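Local coordinates for Mgp-operon protein 3 (Mycoplasma pneumoniae, PDB 6RJ1), which probably serves as a sugar-binding extracellular adhesin through which this human pathogen attaches to host cells, and is immunodominant, at residues N183-D188 with G214-G220; D188-F192 with T637-K641. All coordinates share one frame; numbering follows the deposited sequence.

Contact 1. Residues N183-D188 with G214-G220; sequences NGVAQD and GPKAVTG
With chi1 at 67°, Q187 places CG between its backbone N and carbonyl carbon; the chain then runs extended and carries the amide across to G214. There NE2 donates a nearly straight hydrogen bond (170°) to G214 O, 2.8 Å away. G214 O lies in the amide plane of Q187, whereas NE2 sits above the carbonyl plane; A217 N, closing the type I turn from G214 to A217, reaches the same oxygen from the opposite face. A similar rotation in T219 (chi1 65°) swings OG1 onto V185 O at 2.7 Å. T219 N also bonds to V185 O, so one residue grips this carbonyl through both backbone and side chain.

The two segments run antiparallel, with a single beta bridge pairing A186 with V218. G184 N binds G220 O at one end. At the other, where A186 holds the N-cap position, the first amides of helix 187-192 find acceptors in the turn: Q187 N meets A217 O at 2.9 Å and D188 N meets P215 O at 2.8 Å. Beside them, D188 OD2 uses its syn lone pair in a salt bridge with K216 NZ (2.9 Å), the two side chains approaching at a slant. A carboxylate at this end of the helix would also be favoured by the helix dipole. Near the G184 end, V218 crosses N183 at about a right angle, its CG1 3.7 Å from N183 OD1.

W200 of helix 200-203 packs on Q187, D188 and P215. Q575 hydrogen-bonds V185 N, and the second segment leads directly into strand 220-222, which pairs antiparallel with strand 575-577, so the start of helix 187-192 is tied to the edge of a large mixed sheet.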
ATOM      1  N   ASN A 183     -13.841  10.534 -17.070  1.00 68.49           N
ATOM      2  CA  ASN A 183     -14.414   9.219 -17.337  1.00 67.75           C
ATOM      3  C   ASN A 183     -14.124   8.707 -18.738  1.00 69.47           C
ATOM      4  O   ASN A 183     -14.168   9.466 -19.712  1.00 68.12           O
ATOM      5  CB  ASN A 183     -15.930   9.244 -17.135  1.00 66.74           C
ATOM      6  CG  ASN A 183     -16.413   8.834 -15.780  1.00 78.15           C
ATOM      7  OD1 ASN A 183     -15.750   8.115 -15.016  1.00 71.14           O
ATOM      8  ND2 ASN A 183     -17.614   9.266 -15.477  1.00 73.40           N
ATOM      9  N   GLY A 184     -13.864   7.410 -18.812  1.00 65.11           N
ATOM     10  CA  GLY A 184     -13.663   6.703 -20.061  1.00 64.69           C
ATOM     11  C   GLY A 184     -14.985   6.510 -20.781  1.00 69.00           C
ATOM     12  O   GLY A 184     -16.048   6.873 -20.265  1.00 70.08           O
ATOM     13  N   VAL A 185     -14.919   5.952 -21.985  1.00 63.63           N
ATOM     14  CA  VAL A 185     -16.058   5.686 -22.856  1.00 62.72           C
ATOM     15  C   VAL A 185     -17.003   4.611 -22.251  1.00 65.55           C
ATOM     16  O   VAL A 185     -16.529   3.742 -21.532  1.00 65.78           O
ATOM     17  CB  VAL A 185     -15.491   5.347 -24.263  1.00 66.57           C
ATOM     18  CG1 VAL A 185     -16.383   4.412 -25.058  1.00 66.37           C
ATOM     19  CG2 VAL A 185     -15.219   6.622 -25.047  1.00 66.57           C
ATOM     20  N   ALA A 186     -18.335   4.719 -22.485  1.00 60.31           N
ATOM     21  CA  ALA A 186     -19.336   3.764 -21.997  1.00 59.24           C
ATOM     22  C   ALA A 186     -19.169   2.430 -22.718  1.00 63.35           C
ATOM     23  O   ALA A 186     -18.751   2.427 -23.873  1.00 64.59           O
ATOM     24  CB  ALA A 186     -20.728   4.309 -22.241  1.00 59.70           C
ATOM     25  N   GLN A 187     -19.503   1.304 -22.072  1.00 59.06           N
ATOM     26  CA  GLN A 187     -19.318   0.005 -22.720  1.00 58.70           C
ATOM     27  C   GLN A 187     -20.201  -0.210 -23.973  1.00 62.82           C
ATOM     28  O   GLN A 187     -19.759  -0.945 -24.849  1.00 61.66           O
ATOM     29  CB  GLN A 187     -19.411  -1.175 -21.734  1.00 59.54           C
ATOM     30  CG  GLN A 187     -20.755  -1.451 -21.093  1.00 58.88           C
ATOM     31  CD  GLN A 187     -20.741  -2.750 -20.313  1.00 69.69           C
ATOM     32  OE1 GLN A 187     -19.826  -3.590 -20.414  1.00 59.16           O
ATOM     33  NE2 GLN A 187     -21.769  -2.950 -19.508  1.00 60.97           N
ATOM     34  N   ASP A 188     -21.365   0.483 -24.121  1.00 62.01           N
ATOM     35  CA  ASP A 188     -22.200   0.337 -25.339  1.00 62.81           C
ATOM     36  C   ASP A 188     -21.520   0.913 -26.581  1.00 66.22           C
ATOM     37  O   ASP A 188     -21.684   0.365 -27.666  1.00 65.82           O
ATOM     38  CB  ASP A 188     -23.628   0.902 -25.165  1.00 65.44           C
ATOM     39  CG  ASP A 188     -23.765   2.392 -24.856  1.00 78.07           C
ATOM     40  OD1 ASP A 188     -22.753   3.020 -24.461  1.00 79.02           O
ATOM     41  OD2 ASP A 188     -24.891   2.921 -24.982  1.00 82.64           O
ATOM     42  N   GLY A 214     -26.335  -2.395 -17.897  1.00 66.49           N
ATOM     43  CA  GLY A 214     -25.536  -1.177 -17.871  1.00 65.86           C
ATOM     44  C   GLY A 214     -24.813  -0.821 -19.151  1.00 68.36           C
ATOM     45  O   GLY A 214     -23.580  -0.872 -19.172  1.00 67.81           O
ATOM     46  N   PRO A 215     -25.527  -0.377 -20.220  1.00 63.46           N
ATOM     47  CA  PRO A 215     -24.818   0.016 -21.454  1.00 62.64           C
ATOM     48  C   PRO A 215     -23.938   1.253 -21.262  1.00 65.62           C
ATOM     49  O   PRO A 215     -22.936   1.406 -21.959  1.00 65.04           O
ATOM     50  CB  PRO A 215     -25.959   0.297 -22.440  1.00 63.79           C
ATOM     51  CG  PRO A 215     -27.126   0.618 -21.605  1.00 67.55           C
ATOM     52  CD  PRO A 215     -26.990  -0.213 -20.375  1.00 63.68           C
ATOM     53  N   LYS A 216     -24.318   2.117 -20.302  1.00 61.60           N
ATOM     54  CA  LYS A 216     -23.638   3.369 -19.986  1.00 60.95           C
ATOM     55  C   LYS A 216     -22.530   3.219 -18.942  1.00 63.29           C
ATOM     56  O   LYS A 216     -21.916   4.224 -18.575  1.00 63.06           O
ATOM     57  CB  LYS A 216     -24.650   4.470 -19.583  1.00 62.41           C
ATOM     58  CG  LYS A 216     -25.723   4.778 -20.631  1.00 70.26           C
ATOM     59  CD  LYS A 216     -25.181   5.220 -21.999  1.00 78.31           C
ATOM     60  CE  LYS A 216     -26.307   5.319 -23.008  1.00 84.35           C
ATOM     61  NZ  LYS A 216     -25.801   5.617 -24.372  1.00 90.11           N
ATOM     62  N   ALA A 217     -22.246   1.980 -18.492  1.00 59.18           N
ATOM     63  CA  ALA A 217     -21.185   1.704 -17.518  1.00 58.98           C
ATOM     64  C   ALA A 217     -19.810   2.079 -18.088  1.00 63.38           C
ATOM     65  O   ALA A 217     -19.452   1.655 -19.191  1.00 63.22           O
ATOM     66  CB  ALA A 217     -21.211   0.244 -17.099  1.00 59.59           C
ATOM     67  N   VAL A 218     -19.082   2.937 -17.358  1.00 60.00           N
ATOM     68  CA  VAL A 218     -17.781   3.479 -17.756  1.00 59.09           C
ATOM     69  C   VAL A 218     -16.697   2.397 -17.730  1.00 64.23           C
ATOM     70  O   VAL A 218     -16.555   1.674 -16.746  1.00 64.33           O
ATOM     71  CB  VAL A 218     -17.412   4.750 -16.939  1.00 61.43           C
ATOM     72  CG1 VAL A 218     -16.055   5.295 -17.347  1.00 60.88           C
ATOM     73  CG2 VAL A 218     -18.484   5.835 -17.095  1.00 60.59           C
ATOM     74  N   THR A 219     -15.955   2.289 -18.848  1.00 61.16           N
ATOM     75  CA  THR A 219     -14.885   1.319 -19.093  1.00 60.24           C
ATOM     76  C   THR A 219     -13.521   1.700 -18.484  1.00 63.49           C
ATOM     77  O   THR A 219     -12.606   0.870 -18.472  1.00 63.43           O
ATOM     78  CB  THR A 219     -14.756   1.053 -20.596  1.00 65.76           C
ATOM     79  OG1 THR A 219     -14.332   2.250 -21.255  1.00 63.25           O
ATOM     80  CG2 THR A 219     -16.033   0.525 -21.209  1.00 62.97           C
ATOM     81  N   GLY A 220     -13.392   2.930 -17.990  1.00 58.49           N
ATOM     82  CA  GLY A 220     -12.147   3.382 -17.391  1.00 57.93           C
ATOM     83  C   GLY A 220     -12.010   4.876 -17.241  1.00 62.39           C
ATOM     84  O   GLY A 220     -12.985   5.573 -16.952  1.00 63.28           O
TER

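Contact 2. Residues D188-F192 with T637-K641; sequences DTVHF and TYPVK
The methyl CG1 of V190 packs against P639, resting on its backbone carbonyl (C at 3.7 Å) with the ring CB at 4.4 Å as the apolar partner; within its own helix, CG1 also covers one face of the H191 imidazole. T637 brings a methyl obliquely to that ring, with CG2 4.0 Å from H191 NE2.

Methylenes of K641 pass over carbonyl oxygens of the last helical turn: CG is 3.4 Å from V190 O and 3.7 Å from H191 O, and CE, beyond a bend at chi3, also lies near V190 O.

Polar groups meet at the ring edge. With CG beside the backbone N (chi1 -62°), H191 reaches segment 637-641, where NE2 lies 3.5 Å from Y638 O and 3.6 Å from V640 O, both near the ring plane. V640 N hydrogen-bonds Y638 O (2.8 Å), closing an inverse gamma turn centred on P639, the one residue between the two carbonyl-bearing residues.

No hydrogen bond joins the segments, so cohesion rests on van der Waals and electrostatic contact. With carbonyls at NE2, and Q187 O weakly bonded to ND1, the surroundings would probably favour a positively charged imidazole.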
ATOM      1  N   ASP A 188     -21.365   0.483 -24.121  1.00 62.01           N
ATOM      2  CA  ASP A 188     -22.200   0.337 -25.339  1.00 62.81           C
ATOM      3  C   ASP A 188     -21.520   0.913 -26.581  1.00 66.22           C
ATOM      4  O   ASP A 188     -21.684   0.365 -27.666  1.00 65.82           O
ATOM      5  CB  ASP A 188     -23.628   0.902 -25.165  1.00 65.44           C
ATOM      6  CG  ASP A 188     -23.765   2.392 -24.856  1.00 78.07           C
ATOM      7  OD1 ASP A 188     -22.753   3.020 -24.461  1.00 79.02           O
ATOM      8  OD2 ASP A 188     -24.891   2.921 -24.982  1.00 82.64           O
ATOM      9  N   THR A 189     -20.730   1.993 -26.408  1.00 63.59           N
ATOM     10  CA  THR A 189     -19.953   2.648 -27.471  1.00 63.59           C
ATOM     11  C   THR A 189     -18.790   1.730 -27.876  1.00 66.73           C
ATOM     12  O   THR A 189     -18.500   1.603 -29.060  1.00 66.54           O
ATOM     13  CB  THR A 189     -19.473   4.041 -27.001  1.00 74.58           C
ATOM     14  OG1 THR A 189     -20.602   4.832 -26.629  1.00 80.95           O
ATOM     15  CG2 THR A 189     -18.663   4.783 -28.059  1.00 71.61           C
ATOM     16  N   VAL A 190     -18.143   1.085 -26.892  1.00 62.69           N
ATOM     17  CA  VAL A 190     -17.023   0.168 -27.121  1.00 62.20           C
ATOM     18  C   VAL A 190     -17.406  -0.993 -28.058  1.00 67.14           C
ATOM     19  O   VAL A 190     -16.680  -1.267 -29.016  1.00 68.10           O
ATOM     20  CB  VAL A 190     -16.403  -0.331 -25.782  1.00 64.78           C
ATOM     21  CG1 VAL A 190     -15.459  -1.514 -25.991  1.00 64.05           C
ATOM     22  CG2 VAL A 190     -15.692   0.800 -25.049  1.00 64.26           C
ATOM     23  N   HIS A 191     -18.553  -1.636 -27.801  1.00 62.62           N
ATOM     24  CA  HIS A 191     -18.976  -2.814 -28.547  1.00 62.02           C
ATOM     25  C   HIS A 191     -19.869  -2.559 -29.739  1.00 67.77           C
ATOM     26  O   HIS A 191     -19.920  -3.406 -30.630  1.00 68.10           O
ATOM     27  CB  HIS A 191     -19.635  -3.823 -27.604  1.00 62.20           C
ATOM     28  CG  HIS A 191     -18.701  -4.320 -26.543  1.00 64.90           C
ATOM     29  ND1 HIS A 191     -18.819  -3.905 -25.231  1.00 66.09           N
ATOM     30  CD2 HIS A 191     -17.635  -5.149 -26.650  1.00 65.89           C
ATOM     31  CE1 HIS A 191     -17.847  -4.514 -24.578  1.00 65.38           C
ATOM     32  NE2 HIS A 191     -17.110  -5.275 -25.391  1.00 65.69           N
ATOM     33  N   PHE A 192     -20.568  -1.421 -29.774  1.00 65.77           N
ATOM     34  CA  PHE A 192     -21.477  -1.115 -30.876  1.00 66.08           C
ATOM     35  C   PHE A 192     -21.039   0.059 -31.754  1.00 72.23           C
ATOM     36  O   PHE A 192     -21.559   0.210 -32.860  1.00 72.86           O
ATOM     37  CB  PHE A 192     -22.908  -0.912 -30.350  1.00 67.88           C
ATOM     38  CG  PHE A 192     -23.488  -2.164 -29.733  1.00 69.02           C
ATOM     39  CD1 PHE A 192     -24.090  -3.136 -30.527  1.00 71.81           C
ATOM     40  CD2 PHE A 192     -23.412  -2.383 -28.361  1.00 69.96           C
ATOM     41  CE1 PHE A 192     -24.604  -4.305 -29.959  1.00 72.72           C
ATOM     42  CE2 PHE A 192     -23.926  -3.553 -27.794  1.00 72.65           C
ATOM     43  CZ  PHE A 192     -24.526  -4.501 -28.593  1.00 71.37           C
ATOM     44  N   THR A 637     -18.286  -8.674 -19.816  1.00 60.88           N
ATOM     45  CA  THR A 637     -17.143  -9.001 -20.687  1.00 60.06           C
ATOM     46  C   THR A 637     -16.149  -7.841 -20.692  1.00 61.59           C
ATOM     47  O   THR A 637     -16.547  -6.714 -20.423  1.00 61.72           O
ATOM     48  CB  THR A 637     -17.604  -9.482 -22.103  1.00 64.31           C
ATOM     49  OG1 THR A 637     -16.576 -10.266 -22.713  1.00 62.17           O
ATOM     50  CG2 THR A 637     -18.010  -8.343 -23.038  1.00 58.57           C
ATOM     51  N   TYR A 638     -14.874  -8.117 -20.997  1.00 56.75           N
ATOM     52  CA  TYR A 638     -13.805  -7.112 -21.047  1.00 56.48           C
ATOM     53  C   TYR A 638     -14.084  -6.025 -22.121  1.00 61.45           C
ATOM     54  O   TYR A 638     -14.537  -6.370 -23.210  1.00 59.68           O
ATOM     55  CB  TYR A 638     -12.424  -7.785 -21.278  1.00 56.51           C
ATOM     56  CG  TYR A 638     -11.252  -6.874 -20.990  1.00 56.93           C
ATOM     57  CD1 TYR A 638     -10.736  -6.757 -19.706  1.00 57.72           C
ATOM     58  CD2 TYR A 638     -10.700  -6.080 -21.988  1.00 59.00           C
ATOM     59  CE1 TYR A 638      -9.700  -5.865 -19.419  1.00 58.55           C
ATOM     60  CE2 TYR A 638      -9.681  -5.168 -21.709  1.00 59.45           C
ATOM     61  CZ  TYR A 638      -9.173  -5.077 -20.428  1.00 65.31           C
ATOM     62  OH  TYR A 638      -8.144  -4.210 -20.169  1.00 68.24           O
ATOM     63  N   PRO A 639     -13.795  -4.727 -21.832  1.00 59.55           N
ATOM     64  CA  PRO A 639     -14.070  -3.658 -22.822  1.00 59.68           C
ATOM     65  C   PRO A 639     -13.160  -3.609 -24.061  1.00 64.84           C
ATOM     66  O   PRO A 639     -12.406  -2.649 -24.252  1.00 64.80           O
ATOM     67  CB  PRO A 639     -13.952  -2.379 -21.989  1.00 61.21           C
ATOM     68  CG  PRO A 639     -13.003  -2.730 -20.903  1.00 65.23           C
ATOM     69  CD  PRO A 639     -13.312  -4.156 -20.559  1.00 60.42           C
ATOM     70  N   VAL A 640     -13.260  -4.635 -24.922  1.00 62.10           N
ATOM     71  CA  VAL A 640     -12.560  -4.777 -26.205  1.00 61.87           C
ATOM     72  C   VAL A 640     -13.583  -5.348 -27.196  1.00 67.35           C
ATOM     73  O   VAL A 640     -14.122  -6.438 -26.945  1.00 67.52           O
ATOM     74  CB  VAL A 640     -11.270  -5.648 -26.122  1.00 65.04           C
ATOM     75  CG1 VAL A 640     -10.762  -6.044 -27.509  1.00 64.41           C
ATOM     76  CG2 VAL A 640     -10.171  -4.940 -25.340  1.00 64.93           C
ATOM     77  N   LYS A 641     -13.866  -4.599 -28.303  1.00 63.77           N
ATOM     78  CA  LYS A 641     -14.812  -4.992 -29.361  1.00 62.82           C
ATOM     79  C   LYS A 641     -14.389  -6.331 -29.968  1.00 68.47           C
ATOM     80  O   LYS A 641     -13.206  -6.530 -30.239  1.00 67.67           O
ATOM     81  CB  LYS A 641     -14.909  -3.908 -30.448  1.00 64.13           C
ATOM     82  CG  LYS A 641     -16.259  -3.895 -31.157  1.00 85.03           C
ATOM     83  CD  LYS A 641     -16.232  -3.150 -32.489  1.00 97.49           C
ATOM     84  CE  LYS A 641     -16.693  -1.717 -32.395  1.00109.56           C
ATOM     85  NZ  LYS A 641     -16.449  -0.990 -33.664  1.00119.95           N
TER

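In the fold
Contacts 1 and 2 grip the same element, helix 187-192, from different parts of the chain; D188 lies in both ranges but bonds across only contact 1. Their centres are 8 Å apart, and both are partly buried, about 28 and 31 Å, respectively, from the centre of the chain to the contact centres. Contact 1 serves the helix start and is rich in backbone hydrogen bonds, with a salt bridge at its more exposed margin; contact 2 serves the last turn and relies on packing around an imidazole. A loop nearby in sequence supplies the first, a loop hundreds of residues later the second. The two meet directly where T219 CG2 touches P639 CB at 3.7 Å and V190 CG2 at 3.9 Å.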